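Local coordinates for protein HTPA Reductase (Selaginella moellendorffii, PDB 5U5N) that probably reduces 4-hydroxytetrahydrodipicolinate with NADH or NADPH, a step of the diaminopimelate route to lysine, and is seen here as a dimer with bound NAD, at residues A[30-35]-A[66-71]; A[92-97]-A[114-119]; A[135-140]-A[170-175]; A[206-211]-A[236-241]. All blocks are in the same frame, centred on the assembly; numbering follows the deposited sequence.

Interaction 1: A[30-35]-A[66-71]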
loop_
_atom_site.group_PDB
_atom_site.type_symbol
_atom_site.label_atom_id
_atom_site.label_comp_id
_atom_site.label_asym_id
_atom_site.label_seq_id
_atom_site.Cartn_x
_atom_site.Cartn_y
_atom_site.Cartn_z
ATOM N N ARG A 30 10.551 31.528 -3.996
ATOM C CA ARG A 30 10.415 32.873 -4.519
ATOM C C ARG A 30 9.312 32.952 -5.619
ATOM O O ARG A 30 9.428 32.343 -6.675
ATOM C CB ARG A 30 11.739 33.276 -5.105
ATOM C CG ARG A 30 11.761 34.710 -5.517
ATOM C CD ARG A 30 13.164 35.007 -5.874
ATOM N NE ARG A 30 13.423 36.425 -5.783
ATOM C CZ ARG A 30 14.572 36.956 -6.119
ATOM N NH1 ARG A 30 15.572 36.185 -6.565
ATOM N NH2 ARG A 30 14.725 38.253 -5.991
ATOM N N LEU A 31 8.256 33.708 -5.329
ATOM C CA LEU A 31 7.150 33.956 -6.234
ATOM C C LEU A 31 7.439 35.202 -7.079
ATOM O O LEU A 31 7.546 36.328 -6.552
ATOM C CB LEU A 31 5.842 34.169 -5.442
ATOM C CG LEU A 31 4.563 34.422 -6.233
ATOM C CD1 LEU A 31 4.138 33.191 -6.999
ATOM C CD2 LEU A 31 3.431 34.895 -5.362
ATOM N N VAL A 32 7.512 35.001 -8.393
ATOM C CA VAL A 32 7.712 36.086 -9.352
ATOM C C VAL A 32 6.462 36.971 -9.258
ATOM O O VAL A 32 5.357 36.455 -9.333
ATOM C CB VAL A 32 7.913 35.503 -10.766
ATOM C CG1 VAL A 32 7.914 36.607 -11.808
ATOM C CG2 VAL A 32 9.216 34.731 -10.836
ATOM N N PRO A 33 6.613 38.308 -9.052
ATOM C CA PRO A 33 5.426 39.129 -8.834
ATOM C C PRO A 33 4.736 39.564 -10.142
ATOM O O PRO A 33 4.279 40.717 -10.265
ATOM C CB PRO A 33 5.998 40.321 -8.081
ATOM C CG PRO A 33 7.314 40.519 -8.733
ATOM C CD PRO A 33 7.835 39.135 -9.009
ATOM N N LEU A 34 4.641 38.638 -11.093
ATOM C CA LEU A 34 3.839 38.782 -12.312
ATOM C C LEU A 34 3.083 37.507 -12.559
ATOM O O LEU A 34 3.580 36.441 -12.284
ATOM C CB LEU A 34 4.727 39.093 -13.511
ATOM C CG LEU A 34 5.345 40.485 -13.501
ATOM C CD1 LEU A 34 6.633 40.523 -14.266
ATOM C CD2 LEU A 34 4.391 41.478 -14.092
ATOM N N SER A 35 1.859 37.634 -13.037
ATOM C CA SER A 35 1.007 36.517 -13.375
ATOM C C SER A 35 0.192 36.867 -14.618
ATOM O O SER A 35 0.051 38.049 -14.982
ATOM C CB SER A 35 0.088 36.204 -12.191
ATOM O OG SER A 35 -0.631 34.985 -12.396
ATOM N N LYS A 66 9.108 38.665 -21.212
ATOM C CA LYS A 66 10.382 39.374 -21.348
ATOM C C LYS A 66 10.794 40.035 -20.034
ATOM O O LYS A 66 11.973 40.120 -19.703
ATOM C CB LYS A 66 10.292 40.472 -22.433
ATOM C CG LYS A 66 11.615 41.185 -22.742
ATOM C CD LYS A 66 12.742 40.261 -23.199
ATOM C CE LYS A 66 12.363 39.375 -24.392
ATOM N NZ LYS A 66 13.545 38.677 -24.944
ATOM N N GLU A 67 9.805 40.550 -19.324
ATOM C CA GLU A 67 10.028 41.189 -18.042
ATOM C C GLU A 67 10.398 40.147 -16.984
ATOM O O GLU A 67 11.338 40.356 -16.210
ATOM C CB GLU A 67 8.771 41.953 -17.628
ATOM C CG GLU A 67 9.041 42.982 -16.542
ATOM C CD GLU A 67 7.789 43.708 -16.067
ATOM O OE1 GLU A 67 7.732 43.963 -14.829
ATOM O OE2 GLU A 67 6.880 44.035 -16.900
ATOM N N VAL A 68 9.676 39.025 -16.967
ATOM C CA VAL A 68 9.988 37.938 -16.018
ATOM C C VAL A 68 11.360 37.370 -16.311
ATOM O O VAL A 68 12.161 37.218 -15.407
ATOM C CB VAL A 68 8.944 36.805 -16.046
ATOM C CG1 VAL A 68 9.392 35.622 -15.225
ATOM C CG2 VAL A 68 7.605 37.279 -15.528
ATOM N N ILE A 69 11.627 37.054 -17.571
ATOM C CA ILE A 69 12.899 36.472 -17.956
ATOM C C ILE A 69 14.109 37.375 -17.646
ATOM O O ILE A 69 15.125 36.863 -17.201
ATOM C CB ILE A 69 12.862 35.953 -19.414
ATOM C CG1 ILE A 69 12.187 34.582 -19.472
ATOM C CG2 ILE A 69 14.236 35.848 -20.042
ATOM C CD1 ILE A 69 13.060 33.401 -19.020
ATOM N N THR A 70 14.030 38.693 -17.849
ATOM C CA THR A 70 15.201 39.548 -17.546
ATOM C C THR A 70 15.496 39.648 -16.012
ATOM O O THR A 70 16.663 39.708 -15.628
ATOM C CB THR A 70 15.205 40.931 -18.278
ATOM O OG1 THR A 70 14.063 41.688 -17.904
ATOM C CG2 THR A 70 15.221 40.753 -19.829
ATOM N N GLU A 71 14.474 39.622 -15.149
ATOM C CA GLU A 71 14.717 39.647 -13.692
ATOM C C GLU A 71 14.873 38.245 -13.078
ATOM O O GLU A 71 15.579 38.099 -12.109
ATOM C CB GLU A 71 13.644 40.468 -12.930
ATOM C CG GLU A 71 13.771 41.994 -13.128
ATOM C CD GLU A 71 13.299 42.863 -11.934
ATOM O OE1 GLU A 71 13.147 42.325 -10.800
ATOM O OE2 GLU A 71 13.092 44.091 -12.145
#

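Interaction 2: A[92-97]-A[114-119]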
loop_
_atom_site.group_PDB
_atom_site.type_symbol
_atom_site.label_atom_id
_atom_site.label_comp_id
_atom_site.label_asym_id
_atom_site.label_seq_id
_atom_site.Cartn_x
_atom_site.Cartn_y
_atom_site.Cartn_z
ATOM N N PHE A 92 3.051 28.063 -26.089
ATOM C CA PHE A 92 3.698 29.310 -25.768
ATOM C C PHE A 92 4.934 29.065 -24.884
ATOM O O PHE A 92 6.012 29.560 -25.192
ATOM C CB PHE A 92 2.726 30.268 -25.109
ATOM C CG PHE A 92 3.337 31.573 -24.767
ATOM C CD1 PHE A 92 3.695 32.461 -25.772
ATOM C CD2 PHE A 92 3.595 31.914 -23.447
ATOM C CE1 PHE A 92 4.283 33.666 -25.478
ATOM C CE2 PHE A 92 4.185 33.143 -23.159
ATOM C CZ PHE A 92 4.522 34.019 -24.178
ATOM N N TYR A 93 4.795 28.276 -23.822
ATOM C CA TYR A 93 5.937 27.995 -22.946
ATOM C C TYR A 93 7.077 27.336 -23.694
ATOM O O TYR A 93 8.229 27.741 -23.527
ATOM C CB TYR A 93 5.543 27.138 -21.729
ATOM C CG TYR A 93 4.427 27.724 -20.891
ATOM C CD1 TYR A 93 4.283 29.119 -20.721
ATOM C CD2 TYR A 93 3.498 26.892 -20.287
ATOM C CE1 TYR A 93 3.258 29.647 -19.956
ATOM C CE2 TYR A 93 2.468 27.407 -19.527
ATOM C CZ TYR A 93 2.354 28.781 -19.359
ATOM O OH TYR A 93 1.320 29.264 -18.591
ATOM N N CYS A 94 6.762 26.345 -24.532
ATOM C CA CYS A 94 7.806 25.620 -25.275
ATOM C C CYS A 94 8.528 26.479 -26.322
ATOM O O CYS A 94 9.737 26.351 -26.484
ATOM C CB CYS A 94 7.233 24.370 -25.939
ATOM S SG CYS A 94 6.696 23.105 -24.795
ATOM N N LYS A 95 7.796 27.350 -27.018
ATOM C CA LYS A 95 8.401 28.276 -27.981
ATOM C C LYS A 95 9.415 29.214 -27.307
ATOM O O LYS A 95 10.493 29.432 -27.831
ATOM C CB LYS A 95 7.322 29.086 -28.704
ATOM C CG LYS A 95 7.905 30.243 -29.475
ATOM C CD LYS A 95 6.919 30.960 -30.377
ATOM C CE LYS A 95 7.590 32.181 -30.966
ATOM N NZ LYS A 95 6.818 32.674 -32.130
ATOM N N GLN A 96 9.047 29.732 -26.140
ATOM C CA GLN A 96 9.879 30.642 -25.318
ATOM C C GLN A 96 10.966 29.952 -24.463
ATOM O O GLN A 96 11.697 30.626 -23.737
ATOM C CB GLN A 96 8.977 31.450 -24.349
ATOM C CG GLN A 96 7.835 32.251 -24.981
ATOM C CD GLN A 96 8.269 33.560 -25.617
ATOM O OE1 GLN A 96 9.282 34.141 -25.241
ATOM N NE2 GLN A 96 7.510 34.013 -26.609
ATOM N N GLY A 97 11.053 28.624 -24.503
ATOM C CA GLY A 97 11.984 27.892 -23.662
ATOM C C GLY A 97 11.696 27.986 -22.170
ATOM O O GLY A 97 12.614 27.878 -21.379
ATOM N N ASP A 114 3.153 15.921 -26.702
ATOM C CA ASP A 114 3.961 15.944 -27.934
ATOM C C ASP A 114 4.822 17.194 -27.996
ATOM O O ASP A 114 6.028 17.096 -28.131
ATOM C CB ASP A 114 3.067 15.849 -29.202
ATOM C CG ASP A 114 3.857 15.550 -30.479
ATOM O OD1 ASP A 114 5.078 15.357 -30.407
ATOM O OD2 ASP A 114 3.258 15.503 -31.565
ATOM N N VAL A 115 4.195 18.357 -27.875
ATOM C CA VAL A 115 4.900 19.640 -27.946
ATOM C C VAL A 115 6.021 19.751 -26.890
ATOM O O VAL A 115 7.125 20.222 -27.193
ATOM C CB VAL A 115 3.881 20.800 -27.844
ATOM C CG1 VAL A 115 4.547 22.118 -27.532
ATOM C CG2 VAL A 115 3.101 20.933 -29.135
ATOM N N ALA A 116 5.737 19.313 -25.666
ATOM C CA ALA A 116 6.730 19.331 -24.588
ATOM C C ALA A 116 7.942 18.426 -24.866
ATOM O O ALA A 116 9.087 18.839 -24.695
ATOM C CB ALA A 116 6.074 18.964 -23.261
ATOM N N ARG A 117 7.673 17.200 -25.308
ATOM C CA ARG A 117 8.721 16.221 -25.644
ATOM C C ARG A 117 9.517 16.656 -26.873
ATOM O O ARG A 117 10.747 16.609 -26.858
ATOM C CB ARG A 117 8.122 14.827 -25.877
ATOM C CG ARG A 117 9.170 13.706 -25.944
ATOM C CD ARG A 117 8.589 12.309 -26.184
ATOM N NE ARG A 117 7.355 12.117 -25.420
ATOM C CZ ARG A 117 6.108 12.114 -25.906
ATOM N NH1 ARG A 117 5.831 12.235 -27.215
ATOM N NH2 ARG A 117 5.105 11.952 -25.056
ATOM N N LYS A 118 8.810 17.094 -27.914
ATOM C CA LYS A 118 9.419 17.507 -29.188
ATOM C C LYS A 118 10.365 18.713 -29.010
ATOM O O LYS A 118 11.470 18.713 -29.548
ATOM C CB LYS A 118 8.312 17.823 -30.216
ATOM C CG LYS A 118 8.681 17.636 -31.668
ATOM C CD LYS A 118 7.568 18.020 -32.607
ATOM C CE LYS A 118 6.506 16.951 -32.597
ATOM N NZ LYS A 118 6.216 16.528 -33.978
ATOM N N SER A 119 9.942 19.720 -28.246
ATOM C CA SER A 119 10.762 20.918 -28.014
ATOM C C SER A 119 11.937 20.686 -27.071
ATOM O O SER A 119 12.891 21.467 -27.068
ATOM C CB SER A 119 9.911 22.066 -27.481
ATOM O OG SER A 119 9.455 21.787 -26.176
#

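Interaction 3: A[135-140]-A[170-175]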
loop_
_atom_site.group_PDB
_atom_site.type_symbol
_atom_site.label_atom_id
_atom_site.label_comp_id
_atom_site.label_asym_id
_atom_site.label_seq_id
_atom_site.Cartn_x
_atom_site.Cartn_y
_atom_site.Cartn_z
ATOM N N ALA A 135 1.139 8.149 -5.101
ATOM C CA ALA A 135 2.013 7.093 -4.555
ATOM C C ALA A 135 1.247 5.842 -4.157
ATOM O O ALA A 135 1.745 4.710 -4.388
ATOM C CB ALA A 135 2.816 7.606 -3.356
ATOM N N PHE A 136 0.082 6.040 -3.532
ATOM C CA PHE A 136 -0.784 4.940 -3.116
ATOM C C PHE A 136 -1.304 4.169 -4.318
ATOM O O PHE A 136 -1.283 2.935 -4.330
ATOM C CB PHE A 136 -1.983 5.446 -2.306
ATOM C CG PHE A 136 -3.049 4.420 -2.118
ATOM C CD1 PHE A 136 -2.760 3.268 -1.355
ATOM C CD2 PHE A 136 -4.319 4.559 -2.692
ATOM C CE1 PHE A 136 -3.718 2.277 -1.166
ATOM C CE2 PHE A 136 -5.292 3.571 -2.480
ATOM C CZ PHE A 136 -4.982 2.420 -1.727
ATOM N N VAL A 137 -1.772 4.913 -5.323
ATOM C CA VAL A 137 -2.277 4.326 -6.557
ATOM C C VAL A 137 -1.204 3.460 -7.188
ATOM O O VAL A 137 -1.484 2.322 -7.604
ATOM C CB VAL A 137 -2.778 5.404 -7.551
ATOM C CG1 VAL A 137 -2.980 4.840 -8.960
ATOM C CG2 VAL A 137 -4.083 5.976 -7.043
ATOM N N ALA A 138 0.013 3.968 -7.226
ATOM C CA ALA A 138 1.044 3.321 -8.009
ATOM C C ALA A 138 1.637 2.121 -7.277
ATOM O O ALA A 138 2.155 1.172 -7.930
ATOM C CB ALA A 138 2.129 4.297 -8.380
ATOM N N ALA A 139 1.548 2.174 -5.942
ATOM C CA ALA A 139 1.947 1.058 -5.091
ATOM C C ALA A 139 1.006 -0.088 -5.328
ATOM O O ALA A 139 1.467 -1.197 -5.641
ATOM C CB ALA A 139 1.897 1.453 -3.623
ATOM N N MET A 140 -0.300 0.184 -5.169
ATOM C CA MET A 140 -1.321 -0.826 -5.366
ATOM C C MET A 140 -1.144 -1.519 -6.694
ATOM O O MET A 140 -1.306 -2.717 -6.742
ATOM C CB MET A 140 -2.731 -0.256 -5.299
ATOM C CG MET A 140 -3.222 0.170 -3.960
ATOM S SD MET A 140 -3.207 -1.092 -2.699
ATOM C CE MET A 140 -4.270 -2.332 -3.434
ATOM N N SER A 170 -14.289 8.381 -9.920
ATOM C CA SER A 170 -13.038 9.155 -10.042
ATOM C C SER A 170 -11.953 8.357 -10.749
ATOM O O SER A 170 -11.881 7.117 -10.582
ATOM C CB SER A 170 -12.529 9.638 -8.658
ATOM O OG SER A 170 -11.763 8.657 -7.975
ATOM N N GLY A 171 -11.147 9.021 -11.567
ATOM C CA GLY A 171 -10.047 8.355 -12.281
ATOM C C GLY A 171 -9.097 7.579 -11.357
ATOM O O GLY A 171 -8.530 6.553 -11.751
ATOM N N THR A 172 -8.929 8.110 -10.142
ATOM C CA THR A 172 -8.161 7.473 -9.087
ATOM C C THR A 172 -8.840 6.152 -8.648
ATOM O O THR A 172 -8.187 5.133 -8.601
ATOM C CB THR A 172 -7.983 8.437 -7.884
ATOM O OG1 THR A 172 -7.240 9.586 -8.284
ATOM C CG2 THR A 172 -7.264 7.768 -6.760
ATOM N N ALA A 173 -10.137 6.184 -8.351
ATOM C CA ALA A 173 -10.903 4.981 -8.015
ATOM C C ALA A 173 -10.820 3.942 -9.113
ATOM O O ALA A 173 -10.554 2.767 -8.833
ATOM C CB ALA A 173 -12.362 5.299 -7.693
ATOM N N LEU A 174 -10.961 4.362 -10.361
ATOM C CA LEU A 174 -10.909 3.414 -11.470
ATOM C C LEU A 174 -9.558 2.765 -11.597
ATOM O O LEU A 174 -9.477 1.594 -11.942
ATOM C CB LEU A 174 -11.237 4.085 -12.810
ATOM C CG LEU A 174 -12.641 4.634 -13.036
ATOM C CD1 LEU A 174 -12.676 5.275 -14.409
ATOM C CD2 LEU A 174 -13.654 3.506 -12.913
ATOM N N ALA A 175 -8.501 3.539 -11.391
ATOM C CA ALA A 175 -7.153 2.988 -11.491
ATOM C C ALA A 175 -6.885 1.985 -10.343
ATOM O O ALA A 175 -6.262 0.940 -10.548
ATOM C CB ALA A 175 -6.115 4.094 -11.491
HETATM O O HOH W 1 -3.616 1.404 -8.977
#

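Interaction 4: A[206-211]-A[236-241]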
loop_
_atom_site.group_PDB
_atom_site.type_symbol
_atom_site.label_atom_id
_atom_site.label_comp_id
_atom_site.label_asym_id
_atom_site.label_seq_id
_atom_site.Cartn_x
_atom_site.Cartn_y
_atom_site.Cartn_z
ATOM N N GLY A 206 -17.517 11.001 6.846
ATOM C CA GLY A 206 -16.719 11.884 7.696
ATOM C C GLY A 206 -16.294 13.206 7.059
ATOM O O GLY A 206 -15.388 13.862 7.573
ATOM N N VAL A 207 -16.942 13.614 5.967
ATOM C CA VAL A 207 -16.544 14.825 5.267
ATOM C C VAL A 207 -16.933 16.010 6.141
ATOM O O VAL A 207 -18.081 16.061 6.582
ATOM C CB VAL A 207 -17.208 14.952 3.882
ATOM C CG1 VAL A 207 -16.853 16.307 3.215
ATOM C CG2 VAL A 207 -16.794 13.803 2.972
ATOM N N PRO A 208 -15.983 16.930 6.443
ATOM C CA PRO A 208 -16.359 18.120 7.227
ATOM C C PRO A 208 -17.301 19.044 6.474
ATOM O O PRO A 208 -17.185 19.162 5.243
ATOM C CB PRO A 208 -15.021 18.841 7.464
ATOM C CG PRO A 208 -13.992 17.787 7.313
ATOM C CD PRO A 208 -14.523 16.850 6.263
ATOM N N GLU A 209 -18.182 19.715 7.219
ATOM C CA GLU A 209 -19.268 20.500 6.640
ATOM C C GLU A 209 -18.732 21.585 5.703
ATOM O O GLU A 209 -19.317 21.824 4.660
ATOM C CB GLU A 209 -20.104 21.091 7.776
ATOM C CG GLU A 209 -21.344 21.891 7.400
ATOM C CD GLU A 209 -22.049 22.455 8.646
ATOM O OE1 GLU A 209 -21.539 22.261 9.785
ATOM O OE2 GLU A 209 -23.121 23.102 8.516
ATOM N N GLN A 210 -17.604 22.202 6.058
ATOM C CA GLN A 210 -17.009 23.254 5.217
ATOM C C GLN A 210 -16.454 22.734 3.874
ATOM O O GLN A 210 -16.294 23.515 2.934
ATOM C CB GLN A 210 -15.917 24.016 5.996
ATOM C CG GLN A 210 -14.591 23.293 6.131
ATOM C CD GLN A 210 -13.880 23.530 7.448
ATOM O OE1 GLN A 210 -13.300 24.602 7.663
ATOM N NE2 GLN A 210 -13.915 22.508 8.338
ATOM N N HIS A 211 -16.179 21.425 3.786
ATOM C CA HIS A 211 -15.587 20.848 2.582
ATOM C C HIS A 211 -16.538 20.047 1.676
ATOM O O HIS A 211 -16.076 19.321 0.777
ATOM C CB HIS A 211 -14.403 20.006 2.985
ATOM C CG HIS A 211 -13.298 20.795 3.607
ATOM N ND1 HIS A 211 -12.577 21.737 2.906
ATOM C CD2 HIS A 211 -12.760 20.747 4.849
ATOM C CE1 HIS A 211 -11.658 22.259 3.702
ATOM N NE2 HIS A 211 -11.750 21.674 4.886
ATOM N N ASN A 236 -8.601 10.304 1.796
ATOM C CA ASN A 236 -9.583 11.348 1.962
ATOM C C ASN A 236 -8.888 12.701 1.830
ATOM O O ASN A 236 -7.991 13.000 2.620
ATOM C CB ASN A 236 -10.220 11.237 3.344
ATOM C CG ASN A 236 -11.119 10.033 3.488
ATOM O OD1 ASN A 236 -11.444 9.328 2.514
ATOM N ND2 ASN A 236 -11.566 9.813 4.709
ATOM N N VAL A 237 -9.302 13.503 0.838
ATOM C CA VAL A 237 -8.760 14.823 0.603
ATOM C C VAL A 237 -9.833 15.888 0.798
ATOM O O VAL A 237 -10.931 15.746 0.246
ATOM C CB VAL A 237 -8.220 14.946 -0.830
ATOM C CG1 VAL A 237 -7.842 16.403 -1.170
ATOM C CG2 VAL A 237 -7.007 14.041 -0.977
ATOM N N CYS A 238 -9.503 16.928 1.573
ATOM C CA CYS A 238 -10.370 18.040 1.831
ATOM C C CYS A 238 -9.736 19.262 1.134
ATOM O O CYS A 238 -8.585 19.593 1.424
ATOM C CB CYS A 238 -10.493 18.323 3.334
ATOM S SG CYS A 238 -11.521 17.179 4.302
ATOM N N GLY A 239 -10.470 19.903 0.239
ATOM C CA GLY A 239 -10.000 21.127 -0.426
ATOM C C GLY A 239 -8.785 20.888 -1.294
ATOM O O GLY A 239 -8.592 19.782 -1.789
ATOM N N ARG A 240 -7.937 21.905 -1.413
ATOM C CA ARG A 240 -6.927 22.000 -2.470
ATOM C C ARG A 240 -5.489 21.873 -2.021
ATOM O O ARG A 240 -4.584 21.893 -2.857
ATOM C CB ARG A 240 -7.026 23.383 -3.156
ATOM C CG ARG A 240 -8.272 23.526 -3.937
ATOM C CD ARG A 240 -8.401 24.852 -4.650
ATOM N NE ARG A 240 -9.834 25.023 -4.880
ATOM C CZ ARG A 240 -10.665 25.710 -4.107
ATOM N NH1 ARG A 240 -10.212 26.393 -3.049
ATOM N NH2 ARG A 240 -11.953 25.730 -4.413
ATOM N N SER A 241 -5.272 21.787 -0.714
ATOM C CA SER A 241 -3.929 21.871 -0.184
ATOM C C SER A 241 -3.012 20.746 -0.678
ATOM O O SER A 241 -1.846 21.017 -0.951
ATOM C CB SER A 241 -3.952 21.988 1.350
ATOM O OG SER A 241 -3.009 21.138 1.923
#

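Interaction 1: A[30-35]-A[66-71]
V32 and L34 close on V68 in a purely apolar core. The CG2 methyl of V68 sits in the angle between them, 3.6 Å from CD1 of L34 and 3.8 Å from CG1 of V32; the second V68 methyl, CG1, also comes within 3.9 Å of V32 CG1. V32 and V68 meet obliquely, whereas L34 and V68 run past each other in opposite senses. With chi1 at 171°, CG1 of V32 lies opposite its backbone N, which brings this branch rather than CG2 against the helix.

The polar margin is supplied by E67. Its extended chain crosses L34 at roughly a right angle, and OE1 comes to 3.7 Å from L34 CD1, a van der Waals approach to a methyl. The other carboxylate oxygen, OE2, is in a salt bridge with R56 of strand 51-57, so the acid is anchored while its carbon chain shields the leucine.

Around this core, R30 and V32 bond through their backbones to V7, and V68 also touches M8. Helix 61-71 thus packs against the chain running beside strand 7-10, a helix-on-sheet layer characteristic of the Rossmann-type nucleotide-binding domain of the DapB family.

Interaction 2: A[92-97]-A[114-119]
The hydroxyl of S119 is where polar and apolar parts of this contact converge on C94. Its OG is hydrogen-bonded to the hydroxyl of T121, just past the segment, and lies 3.0 Å from the carbonyl O of V115, one turn back in its own helix. That carbonyl also accepts the regular helical bond from S119 N, at 3.0 Å. A chi1 of 68° places OG between the backbone N and the carbonyl carbon of S119, folding it back over the preceding turn. The same OG stands 3.4 Å from SG of C94.

C94 is the one residue of 92-97 that touches 114-119. Its SG reaches CG1 of V115 at 3.6 Å and passes over the backbone of A116, whose CA is 3.8 Å away; the A116 methyl is more distant. The sulfur therefore rests in a shallow seat formed by V115, A116 and S119, three residues on one side of helix 109-119.

Beneath the pair, A116 leans on S123 and I125, while Y93 bonds through OH to D79. G97, with positive phi, ends helix 86-95 in a Schellman motif. Strands 76-79, 100-102 and 123-125 are adjacent and parallel, and helices 86-95 and 109-119 connect them in turn: the contact joins the helices of two consecutive beta-alpha-beta crossovers of the Rossmann fold.

Interaction 3: A[135-140]-A[170-175]
A small helix-to-helix contact, centred on V137 and T172, joins helix 131-146 to the first turns of helix 171-182 in the C-terminal domain of this DapB-family reductase, where helices lie against a mixed sheet. The evidence for packing on the same sheet is that F136 touches F233 and T172 touches H235, both on strand 229-238.

The two methyls of V137 are shared out between two residues one turn apart. CG2 approaches CG2 of T172 at 3.7 Å, the two side chains crossing obliquely, and CG1 lies 4.1 Å from CB of A175. The threonine turns its methyl to the valine because CG2 is opposite its backbone N; OG1 points elsewhere and makes a weak hydrogen bond to Q128. V176 adds a further touch on V137, extending the apolar seam by one residue. The other side of helix 131-146 faces the second subunit: A135 and A138 pack on F147 of that chain, and A139 on its M143.

S170 fixes the start of helix 171-182 as its N-cap. Its OG accepts from A173 N at 3.0 Å, with an N-H...O angle of 166°, and is also bonded to NE2 of H218. Beside the seam, one water ties the two backbones together, donating to the carbonyl O of V137 at 2.7 Å and, more weakly, to the carbonyl O of A175 at 3.1 Å.

Interaction 4: A[206-211]-A[236-241]
The imidazole of H211 is held between two carbon atoms, with C238 CB over one face and Q210 CG over the other. CB of C238 is 3.7 Å from the ring centroid and only 13° off the ring normal, a CH-pi contact close to the ring's centre. CG of Q210, from the neighbouring residue, is 3.3 Å above the plane but displaced toward the rim. The backbone N of G239 approaches obliquely, 3.9 Å from ND1.

The C238 sulfur lies further off the axis: SG is 4.4 Å from the same centroid at 37° to the normal, an oblique sulfur-aromatic approach. It is also 3.6 Å from CD of P208, so the proline ring and the imidazole together shelter the thiol. With an alanine in place of H211, the C238 methylene would probably lose the ring over it, and SG would keep P208 CD as its neighbour in this loop but not the imidazole.

H211 is tied down through its carbonyl O, which accepts from ND1 of H215. Strand 229-238 continues its sheet across the dimer interface, where N236 pairs with the second subunit and C238 touches T228 of that chain. Between these two segments no hydrogen bond forms, so the direct contact rests on van der Waals, CH-pi and sulfur-aromatic contacts.

The four contacts fall into two pairs, one for each domain. Interactions 1 and 2 belong to the nucleotide-binding domain, with centres 19 Å apart and nearest atoms about 6 Å apart. Interactions 3 and 4 belong to the C-terminal domain, again with centres 19 Å apart, and both also touch the second subunit. Between the domains the separation grows to 36 Å for the centres of 1 and 3 and of 2 and 4. The bound NAD is the common landmark: the side chain of T172 is about 8 Å from it, G239 about 9 Å and the L34 side chain about 11 Å. The touching residues of interactions 1, 3 and 4 thus lie some 8 to 11 Å from the cofactor, on both domains.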